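Local coordinates for phosphoprotein (Lettuce necrotic yellows virus, PDB 3T4R) that probably acts as a non-catalytic polymerase cofactor, tethering the viral RNA polymerase to its nucleocapsid template and keeping soluble nucleoprotein from encapsidating non-genomic RNA, at residues E7-L12 against G20-Y25. Sequence-based numbering, arbitrary orientation.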
loop_
_atom_site.group_PDB
_atom_site.type_symbol
_atom_site.label_atom_id
_atom_site.label_comp_id
_atom_site.label_asym_id
_atom_site.label_seq_id
_atom_site.Cartn_x
_atom_site.Cartn_y
_atom_site.Cartn_z
ATOM N N GLU A 7 3.575 4.713 9.267
ATOM C CA GLU A 7 4.216 5.277 8.081
ATOM C C GLU A 7 3.777 4.617 6.804
ATOM O O GLU A 7 3.799 5.255 5.745
ATOM C CB GLU A 7 5.718 5.190 8.155
ATOM C CG GLU A 7 6.411 5.988 9.250
ATOM C CD GLU A 7 6.180 7.466 9.182
ATOM O OE1 GLU A 7 6.161 8.038 8.091
ATOM O OE2 GLU A 7 5.986 8.071 10.241
ATOM N N LYS A 8 3.367 3.355 6.886
ATOM C CA LYS A 8 2.717 2.684 5.732
ATOM C C LYS A 8 1.320 3.317 5.332
ATOM O O LYS A 8 1.034 3.531 4.120
ATOM C CB LYS A 8 2.565 1.170 6.009
ATOM C CG LYS A 8 3.909 0.459 6.057
ATOM C CD LYS A 8 3.769 -1.012 6.247
ATOM C CE LYS A 8 5.075 -1.545 6.268
ATOM N NZ LYS A 8 5.088 -3.060 6.296
ATOM N N GLU A 9 0.504 3.603 6.331
ATOM C CA GLU A 9 -0.796 4.269 6.151
ATOM C C GLU A 9 -0.600 5.675 5.556
ATOM O O GLU A 9 -1.331 6.093 4.681
ATOM C CB GLU A 9 -1.566 4.279 7.467
ATOM C CG GLU A 9 -2.061 2.895 7.880
ATOM C CD GLU A 9 -2.743 2.885 9.255
ATOM O OE1 GLU A 9 -3.312 3.923 9.679
ATOM O OE2 GLU A 9 -2.662 1.861 9.973
ATOM N N LYS A 10 0.436 6.364 5.986
ATOM C CA LYS A 10 0.772 7.701 5.504
ATOM C C LYS A 10 1.253 7.579 4.072
ATOM O O LYS A 10 0.938 8.431 3.298
ATOM C CB LYS A 10 1.896 8.300 6.372
ATOM C CG LYS A 10 2.279 9.683 6.001
ATOM C CD LYS A 10 3.581 10.240 6.612
ATOM C CE LYS A 10 3.511 10.376 8.103
ATOM N NZ LYS A 10 4.728 11.054 8.683
ATOM N N LEU A 11 1.996 6.515 3.720
ATOM C CA LEU A 11 2.405 6.318 2.360
ATOM C C LEU A 11 1.244 6.099 1.467
ATOM O O LEU A 11 1.169 6.670 0.397
ATOM C CB LEU A 11 3.309 5.094 2.238
ATOM C CG LEU A 11 4.404 5.000 1.193
ATOM C CD1 LEU A 11 4.659 3.608 0.717
ATOM C CD2 LEU A 11 4.451 6.001 0.010
ATOM N N LEU A 12 0.343 5.222 1.863
ATOM C CA LEU A 12 -0.875 4.996 1.104
ATOM C C LEU A 12 -1.638 6.333 0.861
ATOM O O LEU A 12 -2.144 6.556 -0.222
ATOM C CB LEU A 12 -1.776 4.022 1.838
ATOM C CG LEU A 12 -1.297 2.586 1.926
ATOM C CD1 LEU A 12 -2.192 1.707 2.772
ATOM C CD2 LEU A 12 -1.228 2.006 0.463
ATOM N N GLY A 20 -10.524 7.549 3.584
ATOM C CA GLY A 20 -11.673 6.726 3.914
ATOM C C GLY A 20 -11.470 5.223 3.737
ATOM O O GLY A 20 -11.868 4.430 4.582
ATOM N N GLU A 21 -10.874 4.814 2.619
ATOM C CA GLU A 21 -10.575 3.409 2.399
ATOM C C GLU A 21 -9.361 2.857 3.135
ATOM O O GLU A 21 -9.408 1.724 3.575
ATOM C CB GLU A 21 -10.480 3.056 0.922
ATOM C CG GLU A 21 -9.882 4.117 0.028
ATOM C CD GLU A 21 -9.918 3.741 -1.490
ATOM O OE1 GLU A 21 -10.197 2.550 -1.792
ATOM O OE2 GLU A 21 -9.630 4.623 -2.355
ATOM N N ILE A 22 -8.288 3.646 3.278
ATOM C CA ILE A 22 -7.186 3.257 4.164
ATOM C C ILE A 22 -7.676 2.940 5.598
ATOM O O ILE A 22 -7.163 2.015 6.269
ATOM C CB ILE A 22 -6.086 4.313 4.229
ATOM C CG1 ILE A 22 -5.578 4.729 2.845
ATOM C CG2 ILE A 22 -4.924 3.791 5.118
ATOM C CD1 ILE A 22 -4.761 6.049 2.888
ATOM N N ALA A 23 -8.632 3.732 6.099
ATOM C CA ALA A 23 -9.071 3.572 7.463
ATOM C C ALA A 23 -9.797 2.247 7.652
ATOM O O ALA A 23 -9.966 1.794 8.781
ATOM C CB ALA A 23 -9.944 4.733 7.887
ATOM N N GLN A 24 -10.201 1.609 6.559
ATOM C CA GLN A 24 -10.889 0.344 6.697
ATOM C C GLN A 24 -9.980 -0.868 6.465
ATOM O O GLN A 24 -10.417 -1.966 6.718
ATOM C CB GLN A 24 -12.192 0.270 5.862
ATOM N N TYR A 25 -8.735 -0.662 6.001
ATOM C CA TYR A 25 -7.713 -1.751 5.989
ATOM C C TYR A 25 -7.433 -2.246 7.382
ATOM O O TYR A 25 -7.367 -1.445 8.322
ATOM C CB TYR A 25 -6.403 -1.298 5.348
ATOM C CG TYR A 25 -6.539 -0.910 3.879
ATOM C CD1 TYR A 25 -7.620 -1.341 3.099
ATOM C CD2 TYR A 25 -5.574 -0.129 3.257
ATOM C CE1 TYR A 25 -7.734 -0.957 1.756
ATOM C CE2 TYR A 25 -5.693 0.271 1.912
ATOM C CZ TYR A 25 -6.748 -0.162 1.185
ATOM O OH TYR A 25 -6.817 0.201 -0.120
HETATM O O HOH W 1 -4.875 -0.754 9.986
#
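In the small helical bundle formed by the C-terminal domain of this phosphoprotein, Ile22 joins helix 4-14 to the short helix 19-22 that follows it in sequence, reaching across to Glu9 and Leu12, one helical turn apart. The closest CA pair, Glu9 and Ile22, is separated by 6.8 Å. No direct hydrogen bond spans the segments, and the contact is chiefly apolar. The two branches of Ile22 divide the work: CD1 lies 3.8 Å from Leu12 CB, whereas CG2 meets the aliphatic part of Glu9, 4.1 Å from its CG. With CG1 anti to the carbonyl carbon (chi1 -53°), the ethyl arm extends to the backbone of helix 4-14, as CD1 lying 3.7 Å from Leu12 C indicates. Leu12 also presents its CD1 to the rim of the Tyr25 ring, near the ring plane and 3.9 Å from Tyr25 CD2. One face of that ring lies over the backbone just before it in sequence, with Glu21 O 3.5 Å above the plane and offset toward the rim, and Ile22 CA on the same face. At the margin, a water donates to Tyr25 O at 3.1 Å and weakly to Glu9 OE2, which gives a loose bridge between the segments. Trp17 touches both Ile22 and Tyr25, Val30 of helix 27-33 packs on Glu9 and Tyr25, and helix 50-72 contributes Ile58 against Leu12 and His62 against Tyr25.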